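Local coordinates for hypothetical protein PA2201 (Pseudomonas aeruginosa, PDB 2FEF) that is of unknown function but probably acts as an immunity protein that neutralises a PoNe-type DNase toxin, at residues D41-I46 / T85-A90; Y104-A108 / Q151-G156; L16-R20 / I46-D50; T7-L12 / L110-R116. All blocks are in the same frame, centred on the assembly; numbering follows the deposited sequence.

Contact 1: residues D41-I46 / T85-A90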
loop_
_atom_site.group_PDB
_atom_site.type_symbol
_atom_site.label_atom_id
_atom_site.label_comp_id
_atom_site.label_asym_id
_atom_site.label_seq_id
_atom_site.Cartn_x
_atom_site.Cartn_y
_atom_site.Cartn_z
ATOM N N ASP B 41 -3.077 11.336 -5.731
ATOM C CA ASP B 41 -2.577 10.286 -6.619
ATOM C C ASP B 41 -1.037 10.235 -6.567
ATOM O O ASP B 41 -0.450 9.165 -6.505
ATOM C CB ASP B 41 -2.976 10.551 -8.076
ATOM C CG ASP B 41 -4.457 10.343 -8.345
ATOM O OD1 ASP B 41 -5.156 9.735 -7.512
ATOM O OD2 ASP B 41 -4.902 10.796 -9.427
ATOM N N TRP B 42 -0.420 11.406 -6.625
ATOM C CA TRP B 42 1.025 11.556 -6.540
ATOM C C TRP B 42 1.552 10.924 -5.260
ATOM O O TRP B 42 2.467 10.101 -5.331
ATOM C CB TRP B 42 1.396 13.048 -6.546
ATOM C CG TRP B 42 2.913 13.281 -6.657
ATOM C CD1 TRP B 42 3.758 13.658 -5.658
ATOM C CD2 TRP B 42 3.712 13.140 -7.836
ATOM N NE1 TRP B 42 5.042 13.761 -6.141
ATOM C CE2 TRP B 42 5.042 13.463 -7.478
ATOM C CE3 TRP B 42 3.428 12.778 -9.162
ATOM C CZ2 TRP B 42 6.106 13.425 -8.397
ATOM C CZ3 TRP B 42 4.478 12.738 -10.083
ATOM C CH2 TRP B 42 5.811 13.072 -9.693
ATOM N N ARG B 43 0.989 11.313 -4.105
ATOM C CA ARG B 43 1.390 10.768 -2.807
ATOM C C ARG B 43 1.278 9.248 -2.773
ATOM O O ARG B 43 2.156 8.570 -2.253
ATOM C CB ARG B 43 0.533 11.321 -1.656
ATOM C CG ARG B 43 0.783 12.786 -1.276
ATOM C CD ARG B 43 0.092 13.120 0.099
ATOM N NE ARG B 43 0.621 12.244 1.138
ATOM C CZ ARG B 43 1.568 12.574 2.019
ATOM N NH1 ARG B 43 2.060 13.811 2.091
ATOM N NH2 ARG B 43 2.001 11.661 2.861
ATOM N N GLU B 44 0.179 8.719 -3.299
ATOM C CA GLU B 44 -0.004 7.250 -3.366
ATOM C C GLU B 44 1.085 6.533 -4.147
ATOM O O GLU B 44 1.572 5.472 -3.726
ATOM C CB GLU B 44 -1.368 6.884 -3.972
ATOM C CG GLU B 44 -2.550 7.177 -3.066
ATOM C CD GLU B 44 -3.892 7.077 -3.827
ATOM O OE1 GLU B 44 -3.897 6.858 -5.075
ATOM O OE2 GLU B 44 -4.923 7.273 -3.191
ATOM N N LEU B 45 1.454 7.076 -5.297
ATOM C CA LEU B 45 2.483 6.434 -6.152
ATOM C C LEU B 45 3.845 6.537 -5.502
ATOM O O LEU B 45 4.634 5.588 -5.508
ATOM C CB LEU B 45 2.515 7.091 -7.548
ATOM C CG LEU B 45 1.310 6.695 -8.424
ATOM C CD1 LEU B 45 1.131 7.767 -9.514
ATOM C CD2 LEU B 45 1.546 5.303 -9.021
ATOM N N ILE B 46 4.124 7.695 -4.928
ATOM C CA ILE B 46 5.391 7.889 -4.218
ATOM C C ILE B 46 5.473 6.916 -3.006
ATOM O O ILE B 46 6.524 6.300 -2.772
ATOM C CB ILE B 46 5.508 9.335 -3.757
ATOM C CG1 ILE B 46 5.712 10.281 -4.972
ATOM C CG2 ILE B 46 6.668 9.491 -2.739
ATOM C CD1 ILE B 46 7.150 10.311 -5.532
ATOM N N THR B 85 3.459 5.208 -14.203
ATOM C CA THR B 85 2.278 6.001 -13.806
ATOM C C THR B 85 2.729 7.294 -13.177
ATOM O O THR B 85 2.194 8.342 -13.476
ATOM C CB THR B 85 1.315 5.196 -12.909
ATOM O OG1 THR B 85 1.087 3.916 -13.518
ATOM C CG2 THR B 85 0.002 5.925 -12.754
ATOM N N LEU B 86 3.774 7.245 -12.364
ATOM C CA LEU B 86 4.329 8.486 -11.809
ATOM C C LEU B 86 4.716 9.439 -12.930
ATOM O O LEU B 86 4.415 10.639 -12.872
ATOM C CB LEU B 86 5.559 8.179 -10.927
ATOM C CG LEU B 86 5.928 9.357 -10.010
ATOM C CD1 LEU B 86 4.991 9.506 -8.822
ATOM C CD2 LEU B 86 7.392 9.214 -9.514
ATOM N N LEU B 87 5.393 8.907 -13.958
ATOM C CA LEU B 87 5.807 9.756 -15.094
ATOM C C LEU B 87 4.575 10.397 -15.747
ATOM O O LEU B 87 4.536 11.601 -15.971
ATOM C CB LEU B 87 6.621 8.929 -16.115
ATOM C CG LEU B 87 7.079 9.724 -17.366
ATOM C CD1 LEU B 87 7.827 10.948 -16.998
ATOM C CD2 LEU B 87 7.944 8.799 -18.216
ATOM N N LEU B 88 3.567 9.585 -16.024
ATOM C CA LEU B 88 2.323 10.085 -16.590
ATOM C C LEU B 88 1.695 11.193 -15.737
ATOM O O LEU B 88 1.337 12.249 -16.253
ATOM C CB LEU B 88 1.348 8.906 -16.821
ATOM C CG LEU B 88 -0.003 9.349 -17.394
ATOM C CD1 LEU B 88 0.155 9.977 -18.801
ATOM C CD2 LEU B 88 -0.961 8.178 -17.387
ATOM N N LYS B 89 1.559 10.968 -14.432
ATOM C CA LYS B 89 1.019 12.006 -13.565
ATOM C C LYS B 89 1.847 13.300 -13.624
ATOM O O LYS B 89 1.308 14.416 -13.578
ATOM C CB LYS B 89 0.988 11.470 -12.136
ATOM C CG LYS B 89 -0.014 10.327 -11.991
ATOM C CD LYS B 89 -1.456 10.860 -11.992
ATOM C CE LYS B 89 -2.421 9.714 -12.253
ATOM N NZ LYS B 89 -3.808 10.279 -12.341
ATOM N N ALA B 90 3.173 13.155 -13.704
ATOM C CA ALA B 90 4.049 14.324 -13.775
ATOM C C ALA B 90 3.836 15.112 -15.102
ATOM O O ALA B 90 3.862 16.339 -15.119
ATOM C CB ALA B 90 5.493 13.869 -13.641
#
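Leu-86 pushes its CD1 methyl onto one face of the Trp-42 indole, and this is where the packing is tightest. Leu-86 CD1 lies 3.6 Å from the centroid of the Trp-42 six-membered ring and only 15° off the ring normal, a clear CH-pi contact. Trp-42 gets there because its CG is anti to the backbone N (chi1 -172°), which swings the indole across to the partner helix. Ile-46 CG1 lies over the same indole face beside Leu-86 CD1, and Leu-45 CB is 3.7 Å from that Leu-86 CD1 methyl. Ala-90 CB comes up to the CZ3 and CH2 end of the indole, while Lys-89 CB meets the ring edge near its plane. The two segments belong to helices 35-54 and 66-93, which run antiparallel in the all-helical PA2201 N-terminal domain-like region; their local axes come within 10.1 Å, at 155° between directions. On the other flank the packing thins out. Leu-45 CD1 reaches Lys-89 CG at 3.7 Å and Thr-85 CG2 at 3.9 Å, crossing each of those side chains at about a right angle. Farther along, Lys-89 bends at chi2 and carries NZ out to the partly exposed side, where it makes a 3.2 Å salt bridge to Asp-41 OD2, meeting that oxygen from above the carboxylate plane. The other oxygen of Asp-41, OD1, is salt-bridged to Arg-43 of the third subunit.

Contact 2: residues Y104-A108 / Q151-G156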
loop_
_atom_site.group_PDB
_atom_site.type_symbol
_atom_site.label_atom_id
_atom_site.label_comp_id
_atom_site.label_asym_id
_atom_site.label_seq_id
_atom_site.Cartn_x
_atom_site.Cartn_y
_atom_site.Cartn_z
ATOM N N TYR B 104 11.938 9.803 -15.858
ATOM C CA TYR B 104 12.082 8.869 -16.965
ATOM C C TYR B 104 13.344 7.989 -16.850
ATOM O O TYR B 104 13.300 6.785 -17.125
ATOM C CB TYR B 104 12.097 9.620 -18.317
ATOM C CG TYR B 104 12.300 8.635 -19.460
ATOM C CD1 TYR B 104 11.229 7.849 -19.951
ATOM C CD2 TYR B 104 13.572 8.417 -19.984
ATOM C CE1 TYR B 104 11.447 6.885 -20.954
ATOM C CE2 TYR B 104 13.798 7.460 -20.988
ATOM C CZ TYR B 104 12.743 6.728 -21.478
ATOM O OH TYR B 104 13.016 5.819 -22.468
ATOM N N LEU B 105 14.447 8.567 -16.399
ATOM C CA LEU B 105 15.680 7.766 -16.288
ATOM C C LEU B 105 15.475 6.594 -15.344
ATOM O O LEU B 105 15.979 5.498 -15.611
ATOM C CB LEU B 105 16.869 8.606 -15.827
ATOM C CG LEU B 105 17.378 9.662 -16.814
ATOM C CD1 LEU B 105 18.656 10.245 -16.253
ATOM C CD2 LEU B 105 17.604 9.110 -18.236
ATOM N N GLU B 106 14.715 6.820 -14.266
ATOM C CA GLU B 106 14.462 5.744 -13.286
ATOM C C GLU B 106 13.364 4.806 -13.707
ATOM O O GLU B 106 13.400 3.601 -13.383
ATOM C CB GLU B 106 14.153 6.317 -11.903
ATOM C CG GLU B 106 15.338 7.078 -11.295
ATOM C CD GLU B 106 16.549 6.184 -11.189
ATOM O OE1 GLU B 106 16.376 4.982 -10.876
ATOM O OE2 GLU B 106 17.669 6.669 -11.409
ATOM N N THR B 107 12.381 5.343 -14.414
ATOM C CA THR B 107 11.323 4.503 -14.982
ATOM C C THR B 107 11.964 3.492 -15.954
ATOM O O THR B 107 11.746 2.270 -15.844
ATOM C CB THR B 107 10.307 5.334 -15.737
ATOM O OG1 THR B 107 9.840 6.404 -14.894
ATOM C CG2 THR B 107 9.142 4.458 -16.237
ATOM N N ALA B 108 12.768 4.000 -16.881
ATOM C CA ALA B 108 13.509 3.139 -17.803
ATOM C C ALA B 108 14.426 2.147 -17.067
ATOM O O ALA B 108 14.465 0.957 -17.423
ATOM C CB ALA B 108 14.307 3.995 -18.794
ATOM N N GLN B 151 5.049 4.321 -24.014
ATOM C CA GLN B 151 5.601 5.346 -23.120
ATOM C C GLN B 151 7.145 5.289 -23.102
ATOM O O GLN B 151 7.820 6.316 -23.180
ATOM C CB GLN B 151 5.100 5.155 -21.663
ATOM C CG GLN B 151 5.538 6.351 -20.768
ATOM C CD GLN B 151 5.452 6.053 -19.295
ATOM O OE1 GLN B 151 6.279 5.307 -18.755
ATOM N NE2 GLN B 151 4.468 6.656 -18.623
ATOM N N LEU B 152 7.699 4.086 -22.973
ATOM C CA LEU B 152 9.162 3.959 -22.863
ATOM C C LEU B 152 9.863 4.511 -24.105
ATOM O O LEU B 152 10.878 5.221 -23.980
ATOM C CB LEU B 152 9.565 2.498 -22.626
ATOM C CG LEU B 152 9.319 2.067 -21.176
ATOM C CD1 LEU B 152 9.451 0.496 -21.157
ATOM C CD2 LEU B 152 10.297 2.750 -20.244
ATOM N N LEU B 153 9.348 4.195 -25.291
ATOM C CA LEU B 153 10.023 4.644 -26.514
ATOM C C LEU B 153 9.703 6.103 -26.779
ATOM O O LEU B 153 10.616 6.890 -27.001
ATOM C CB LEU B 153 9.693 3.755 -27.732
ATOM C CG LEU B 153 10.562 2.495 -27.861
ATOM C CD1 LEU B 153 10.615 1.667 -26.550
ATOM C CD2 LEU B 153 10.130 1.626 -29.008
ATOM N N ALA B 154 8.415 6.471 -26.731
ATOM C CA ALA B 154 8.041 7.868 -27.062
ATOM C C ALA B 154 8.606 8.871 -26.057
ATOM O O ALA B 154 9.067 9.972 -26.454
ATOM C CB ALA B 154 6.505 8.005 -27.169
HETATM N N MSE B 155 8.635 8.489 -24.768
HETATM C CA MSE B 155 9.103 9.447 -23.763
HETATM C C MSE B 155 10.604 9.478 -23.810
HETATM O O MSE B 155 11.197 10.486 -23.515
HETATM C CB MSE B 155 8.569 9.186 -22.339
HETATM C CG MSE B 155 7.006 9.281 -22.141
HETATM SE SE MSE B 155 6.320 10.982 -22.970
HETATM C CE MSE B 155 5.705 10.388 -24.674
ATOM N N GLY B 156 11.224 8.377 -24.220
ATOM C CA GLY B 156 12.685 8.386 -24.515
ATOM C C GLY B 156 13.053 9.466 -25.545
ATOM O O GLY B 156 14.039 10.187 -25.394
#
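Tyr-104 drops its ring among Gln-151, Leu-152, Met-155 and Gly-156, a knob-into-hole fit between two antiparallel helices, 97-127 and 146-158, deep in this all-helical chain. The local axes approach to 10.8 Å, with 149° between their directions. At the apolar centre, Tyr-104 CD1 touches CB of Met-155, a selenomethionine, at 3.8 Å; beyond CB that side chain bends away from the tyrosine, so its root and backbone do the packing. Met-155 C lies over one face of the phenol ring, offset toward the rim, and Ala-108 CB, one turn on from the tyrosine, covers the opposite face. Leu-152 CD2 fills in beside them, 4.1 Å from Ala-108 CA. Next to this core, Thr-107 CG2 crosses the end of Gln-151 at about a right angle and comes to 3.9 Å from OE1. The amide of Gln-151 is turned to other parts of the same chain, NE2 donating to Ser-84 O on helix 66-93 and to Ala-252 O, whereas Thr-107 OG1 bonds back to Ile-103 O in its own helix. The tyrosine CG stands anti to the backbone N (chi1 178°), which sends the ring straight across the gap and brings its hydroxyl up to the backbone of the partner helix. Gly-156 leaves room for this end of the ring: its CA is 3.3 Å from Tyr-104 OH. The hydroxyl donates to Leu-152 O at 2.7 Å, in the carbonyl plane with a C=O...donor angle of 146°, and the same oxygen also accepts the helical bond from Gly-156 N.

Contact 3: residues L16-R20 / I46-D50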
loop_
_atom_site.group_PDB
_atom_site.type_symbol
_atom_site.label_atom_id
_atom_site.label_comp_id
_atom_site.label_asym_id
_atom_site.label_seq_id
_atom_site.Cartn_x
_atom_site.Cartn_y
_atom_site.Cartn_z
ATOM N N LEU B 16 13.751 9.258 -4.883
ATOM C CA LEU B 16 12.456 9.481 -4.225
ATOM C C LEU B 16 12.263 10.796 -3.487
ATOM O O LEU B 16 11.243 11.420 -3.685
ATOM C CB LEU B 16 12.045 8.304 -3.310
ATOM C CG LEU B 16 11.403 7.150 -4.088
ATOM C CD1 LEU B 16 11.472 5.880 -3.245
ATOM C CD2 LEU B 16 9.979 7.481 -4.458
ATOM N N PRO B 17 13.213 11.210 -2.610
ATOM C CA PRO B 17 13.011 12.498 -1.950
ATOM C C PRO B 17 12.924 13.683 -2.903
ATOM O O PRO B 17 12.243 14.669 -2.594
ATOM C CB PRO B 17 14.264 12.638 -1.074
ATOM C CG PRO B 17 14.647 11.204 -0.803
ATOM C CD PRO B 17 14.419 10.539 -2.108
ATOM N N LEU B 18 13.619 13.595 -4.036
ATOM C CA LEU B 18 13.553 14.637 -5.061
ATOM C C LEU B 18 12.171 14.644 -5.700
ATOM O O LEU B 18 11.546 15.692 -5.853
ATOM C CB LEU B 18 14.643 14.402 -6.109
ATOM C CG LEU B 18 16.090 14.587 -5.615
ATOM C CD1 LEU B 18 16.460 13.450 -4.686
ATOM C CD2 LEU B 18 17.080 14.630 -6.768
ATOM N N TRP B 19 11.677 13.471 -6.064
ATOM C CA TRP B 19 10.339 13.357 -6.663
ATOM C C TRP B 19 9.217 13.819 -5.746
ATOM O O TRP B 19 8.276 14.517 -6.167
ATOM C CB TRP B 19 10.055 11.917 -7.058
ATOM C CG TRP B 19 10.946 11.390 -8.137
ATOM C CD1 TRP B 19 11.790 12.102 -8.942
ATOM C CD2 TRP B 19 11.057 10.028 -8.532
ATOM N NE1 TRP B 19 12.432 11.254 -9.816
ATOM C CE2 TRP B 19 12.003 9.972 -9.578
ATOM C CE3 TRP B 19 10.464 8.839 -8.083
ATOM C CZ2 TRP B 19 12.348 8.789 -10.208
ATOM C CZ3 TRP B 19 10.826 7.630 -8.707
ATOM C CH2 TRP B 19 11.764 7.627 -9.756
ATOM N N ARG B 20 9.301 13.389 -4.492
ATOM C CA ARG B 20 8.307 13.725 -3.483
ATOM C C ARG B 20 8.133 15.235 -3.460
ATOM O O ARG B 20 6.990 15.733 -3.367
ATOM C CB ARG B 20 8.750 13.138 -2.130
ATOM C CG ARG B 20 7.851 13.393 -0.990
ATOM C CD ARG B 20 8.358 12.706 0.257
ATOM N NE ARG B 20 8.103 11.276 0.176
ATOM C CZ ARG B 20 9.044 10.343 0.079
ATOM N NH1 ARG B 20 10.343 10.672 0.100
ATOM N NH2 ARG B 20 8.676 9.066 0.018
ATOM N N ILE B 46 4.124 7.695 -4.928
ATOM C CA ILE B 46 5.391 7.889 -4.218
ATOM C C ILE B 46 5.473 6.916 -3.006
ATOM O O ILE B 46 6.524 6.300 -2.772
ATOM C CB ILE B 46 5.508 9.335 -3.757
ATOM C CG1 ILE B 46 5.712 10.281 -4.972
ATOM C CG2 ILE B 46 6.668 9.491 -2.739
ATOM C CD1 ILE B 46 7.150 10.311 -5.532
ATOM N N ALA B 47 4.388 6.816 -2.238
ATOM C CA ALA B 47 4.318 5.868 -1.093
ATOM C C ALA B 47 4.508 4.412 -1.535
ATOM O O ALA B 47 5.197 3.649 -0.861
ATOM C CB ALA B 47 2.999 6.025 -0.302
ATOM N N ALA B 48 3.929 4.035 -2.668
ATOM C CA ALA B 48 4.087 2.667 -3.214
ATOM C C ALA B 48 5.563 2.388 -3.585
ATOM O O ALA B 48 6.119 1.331 -3.310
ATOM C CB ALA B 48 3.178 2.495 -4.453
ATOM N N LEU B 49 6.185 3.340 -4.250
ATOM C CA LEU B 49 7.584 3.201 -4.654
ATOM C C LEU B 49 8.485 3.296 -3.447
ATOM O O LEU B 49 9.505 2.622 -3.390
ATOM C CB LEU B 49 7.958 4.288 -5.687
ATOM C CG LEU B 49 7.328 4.105 -7.073
ATOM C CD1 LEU B 49 7.341 5.392 -7.854
ATOM C CD2 LEU B 49 8.073 3.037 -7.846
ATOM N N ASP B 50 8.123 4.119 -2.456
ATOM C CA ASP B 50 8.946 4.182 -1.247
ATOM C C ASP B 50 8.903 2.830 -0.494
ATOM O O ASP B 50 9.939 2.308 -0.028
ATOM C CB ASP B 50 8.486 5.320 -0.329
ATOM C CG ASP B 50 9.518 5.663 0.721
ATOM O OD1 ASP B 50 9.792 4.826 1.610
ATOM O OD2 ASP B 50 10.025 6.795 0.688
HETATM O O HOH W 1 12.172 8.395 0.563
#
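Leu-16 and Arg-20, one turn apart, face Asp-50 and Ile-46 across two helices that run almost exactly antiparallel, 173° between local directions with axes 10.8 Å apart. The first helix is kinked here, since N of Pro-17 and of Leu-18 make no bond to the preceding turn; the bond from Arg-20 N to Leu-16 O restores the helical pattern. Leu-16 splits its two methyls: CD1 packs on the partner backbone, 3.6 Å from Asp-50 CA, and CD2 against the Leu-49 side chain, 4.0 Å from its CB. Ile-46 uses its two branches separately. CD1 reaches Trp-19 CB at 3.7 Å, near the plane of the indole at its edge, while CG2 comes obliquely to the guanidinium, 3.4 Å from Arg-20 NH2. Arg-20 runs out extended from the backbone and then bends at chi3, turning its guanidinium past Ile-46 toward the aspartate. There NH2 makes a 2.7 Å salt bridge with Asp-50 OD2, on the anti side of that oxygen but well out of the carboxylate plane; the bond is bent, 145° at the hydrogen, and the two flat groups stand 57° apart. A water closes a second path between them, accepting from Arg-20 NH1 and donating to Asp-50 OD2 at 2.7 Å. Asp-50 OD1 takes a hydrogen bond from Tyr-251 OH of the second subunit, so the carboxylate is gripped from both sides of the interface. Inward from this polar side, Trp-19 packs between helix 66-93, where it touches Leu-86, and helix 97-127, where it meets Ser-102, Ile-103 and Glu-106.

Contact 4: residues T7-L12 / L110-R116. With EDO (1,2-ethanediol), chain D.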
loop_
_atom_site.group_PDB
_atom_site.type_symbol
_atom_site.label_atom_id
_atom_site.label_comp_id
_atom_site.label_asym_id
_atom_site.label_seq_id
_atom_site.Cartn_x
_atom_site.Cartn_y
_atom_site.Cartn_z
ATOM N N THR B 7 24.138 -6.597 -13.022
ATOM C CA THR B 7 24.184 -5.133 -12.886
ATOM C C THR B 7 22.790 -4.542 -12.834
ATOM O O THR B 7 21.982 -4.761 -13.748
ATOM C CB THR B 7 24.977 -4.461 -14.053
ATOM O OG1 THR B 7 26.350 -4.848 -13.983
ATOM C CG2 THR B 7 24.927 -2.971 -13.934
ATOM N N LEU B 8 22.506 -3.747 -11.806
ATOM C CA LEU B 8 21.208 -3.066 -11.742
ATOM C C LEU B 8 21.436 -1.577 -11.840
ATOM O O LEU B 8 22.259 -1.030 -11.105
ATOM C CB LEU B 8 20.455 -3.397 -10.459
ATOM C CG LEU B 8 20.186 -4.896 -10.203
ATOM C CD1 LEU B 8 19.584 -5.021 -8.840
ATOM C CD2 LEU B 8 19.249 -5.474 -11.249
ATOM N N ASP B 9 20.718 -0.948 -12.757
ATOM C CA ASP B 9 20.942 0.463 -13.050
ATOM C C ASP B 9 20.130 1.467 -12.265
ATOM O O ASP B 9 20.514 2.649 -12.202
ATOM C CB ASP B 9 20.820 0.714 -14.557
ATOM C CG ASP B 9 21.993 0.095 -15.330
ATOM O OD1 ASP B 9 23.051 -0.119 -14.720
ATOM O OD2 ASP B 9 21.847 -0.210 -16.526
ATOM N N ASN B 10 19.016 1.045 -11.666
ATOM C CA ASN B 10 18.154 2.047 -11.015
ATOM C C ASN B 10 18.838 2.666 -9.790
ATOM O O ASN B 10 19.665 2.015 -9.150
ATOM C CB ASN B 10 16.828 1.419 -10.587
ATOM C CG ASN B 10 16.903 0.790 -9.195
ATOM O OD1 ASN B 10 16.684 1.455 -8.183
ATOM N ND2 ASN B 10 17.182 -0.474 -9.152
ATOM N N ARG B 11 18.484 3.913 -9.479
ATOM C CA ARG B 11 18.883 4.551 -8.227
ATOM C C ARG B 11 17.632 5.140 -7.577
ATOM O O ARG B 11 17.505 6.360 -7.332
ATOM C CB ARG B 11 19.968 5.613 -8.474
ATOM C CG ARG B 11 21.314 5.064 -9.030
ATOM C CD ARG B 11 21.987 4.001 -8.110
ATOM N NE ARG B 11 23.269 3.499 -8.673
ATOM C CZ ARG B 11 23.411 2.345 -9.335
ATOM N NH1 ARG B 11 22.363 1.515 -9.514
ATOM N NH2 ARG B 11 24.611 2.009 -9.815
ATOM N N LEU B 12 16.670 4.258 -7.319
ATOM C CA LEU B 12 15.348 4.684 -6.911
ATOM C C LEU B 12 15.363 5.358 -5.541
ATOM O O LEU B 12 14.643 6.354 -5.329
ATOM C CB LEU B 12 14.360 3.484 -6.909
ATOM C CG LEU B 12 12.912 3.704 -6.393
ATOM C CD1 LEU B 12 12.110 4.792 -7.148
ATOM C CD2 LEU B 12 12.172 2.356 -6.349
ATOM N N LEU B 110 14.115 0.987 -13.977
ATOM C CA LEU B 110 13.356 -0.031 -13.267
ATOM C C LEU B 110 12.815 -1.088 -14.224
ATOM O O LEU B 110 12.825 -2.270 -13.873
ATOM C CB LEU B 110 12.241 0.576 -12.405
ATOM C CG LEU B 110 12.723 1.292 -11.136
ATOM C CD1 LEU B 110 11.545 2.167 -10.649
ATOM C CD2 LEU B 110 13.256 0.282 -10.056
ATOM N N TRP B 111 12.326 -0.673 -15.405
ATOM C CA TRP B 111 11.895 -1.656 -16.411
ATOM C C TRP B 111 13.028 -2.614 -16.862
ATOM O O TRP B 111 12.826 -3.833 -16.958
ATOM C CB TRP B 111 11.265 -0.949 -17.617
ATOM C CG TRP B 111 9.816 -0.577 -17.405
ATOM C CD1 TRP B 111 9.320 0.672 -17.064
ATOM C CD2 TRP B 111 8.688 -1.451 -17.482
ATOM N NE1 TRP B 111 7.948 0.612 -16.965
ATOM C CE2 TRP B 111 7.538 -0.682 -17.178
ATOM C CE3 TRP B 111 8.536 -2.832 -17.736
ATOM C CZ2 TRP B 111 6.238 -1.236 -17.184
ATOM C CZ3 TRP B 111 7.254 -3.379 -17.747
ATOM C CH2 TRP B 111 6.119 -2.575 -17.451
ATOM N N LEU B 112 14.204 -2.041 -17.119
ATOM C CA LEU B 112 15.399 -2.793 -17.492
ATOM C C LEU B 112 15.828 -3.741 -16.365
ATOM O O LEU B 112 16.051 -4.928 -16.623
ATOM C CB LEU B 112 16.535 -1.814 -17.777
ATOM C CG LEU B 112 17.833 -2.418 -18.276
ATOM C CD1 LEU B 112 17.561 -3.207 -19.560
ATOM C CD2 LEU B 112 18.834 -1.297 -18.499
ATOM N N ASP B 113 15.936 -3.222 -15.131
ATOM C CA ASP B 113 16.242 -4.083 -13.946
ATOM C C ASP B 113 15.231 -5.190 -13.751
ATOM O O ASP B 113 15.604 -6.349 -13.481
ATOM C CB ASP B 113 16.382 -3.254 -12.653
ATOM C CG ASP B 113 17.606 -2.274 -12.698
ATOM O OD1 ASP B 113 18.511 -2.409 -13.554
ATOM O OD2 ASP B 113 17.671 -1.383 -11.856
ATOM N N TYR B 114 13.945 -4.853 -13.855
ATOM C CA TYR B 114 12.921 -5.888 -13.828
ATOM C C TYR B 114 13.212 -6.994 -14.837
ATOM O O TYR B 114 13.195 -8.177 -14.487
ATOM C CB TYR B 114 11.521 -5.276 -14.050
ATOM C CG TYR B 114 10.423 -6.235 -14.496
ATOM C CD1 TYR B 114 10.154 -7.416 -13.805
ATOM C CD2 TYR B 114 9.603 -5.915 -15.600
ATOM C CE1 TYR B 114 9.144 -8.287 -14.233
ATOM C CE2 TYR B 114 8.585 -6.769 -16.010
ATOM C CZ TYR B 114 8.360 -7.943 -15.336
ATOM O OH TYR B 114 7.343 -8.809 -15.714
ATOM N N SER B 115 13.443 -6.622 -16.092
ATOM C CA SER B 115 13.658 -7.640 -17.129
ATOM C C SER B 115 14.883 -8.522 -16.809
ATOM O O SER B 115 14.907 -9.724 -17.100
ATOM C CB SER B 115 13.837 -6.957 -18.496
ATOM O OG SER B 115 15.151 -6.379 -18.653
ATOM N N ARG B 116 15.917 -7.922 -16.227
ATOM C CA ARG B 116 17.142 -8.695 -15.902
ATOM C C ARG B 116 16.909 -9.677 -14.771
ATOM O O ARG B 116 17.406 -10.820 -14.802
ATOM C CB ARG B 116 18.285 -7.759 -15.543
ATOM C CG ARG B 116 18.778 -6.957 -16.751
ATOM C CD ARG B 116 19.593 -5.798 -16.256
ATOM N NE ARG B 116 20.256 -5.103 -17.348
ATOM C CZ ARG B 116 20.735 -3.867 -17.246
ATOM N NH1 ARG B 116 20.578 -3.179 -16.111
ATOM N NH2 ARG B 116 21.334 -3.303 -18.292
HETATM C C1 EDO D . 18.434 -2.416 -5.832
HETATM O O1 EDO D . 18.668 -1.503 -6.917
HETATM C C2 EDO D . 19.082 -1.925 -4.536
HETATM O O2 EDO D . 20.410 -1.452 -4.826
#
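Asp-113 OD2 is held by two N-H groups of Asn-10: the backbone N at 2.8 Å on the syn side and ND2 at 2.9 Å on the anti side. The other oxygen, Asp-113 OD1, takes Asp-9 N at 2.8 Å through its syn lone pair, 159° at the hydrogen. Three bonds from two consecutive residues thus fix the rotation of a buried carboxylate, and Arg-116 NH1 adds a weak salt bridge to Asp-113 OD1 at 3.4 Å; together these probably favour the carboxylate's charged form. Asn-10 can donate from both places because its CG sits between the backbone N and the carbonyl carbon (chi1 87°), folding the amide back beside its own N-H; the ND2 bond lies in the amide plane. ND2 also donates to a 1,2-ethanediol, probably from the crystallisation liquor, and OD1 is bonded to Tyr-58 OH. Over one face of the amide, Leu-110 CD2 packs against Asn-10 CG at 3.8 Å. Leu-8 comes across the aspartate obliquely, its CD2 3.9 Å from Asp-113 CB. Arg-116 stretches out from the helix and presents the edge of its guanidinium to Asp-9 OD2, a weak hydrogen bond within a salt bridge, 3.3 Å from NH1, completing a network of Asp-9, Asp-113 and Arg-116. Leu-112 CG covers the centre of one guanidinium face, and Arg-116 NE is salt-bridged to Glu-171. Arg-11, at the N-cap position, turns back so that its NH1 donates to the carbonyls of Leu-8 and Asn-10. Asn-10 OD1 also accepts from Leu-12 N at 2.9 Å, an Asx turn that leads the N-terminal loop into helix 12-20.

Contacts 1 and 3 are the closest pair, with centres 9 Å apart; they share Ile-46 and helix 35-54, and their segments alternate along the chain. Contact 2 brings in helix 146-158. Helix 97-127 serves contacts 2 and 4, centres 13 Å apart, where Glu-106 OE1 probably hydrogen-bonds to Arg-11 N. Contacts 1 and 3 are both nested inside the long loop that contact 4 closes. Leu-87, on the back of helix 66-93, packs against Tyr-104 and Met-155, joining contact 1 to contact 2. Together they tie the chain's start and five helices into one continuous bundle.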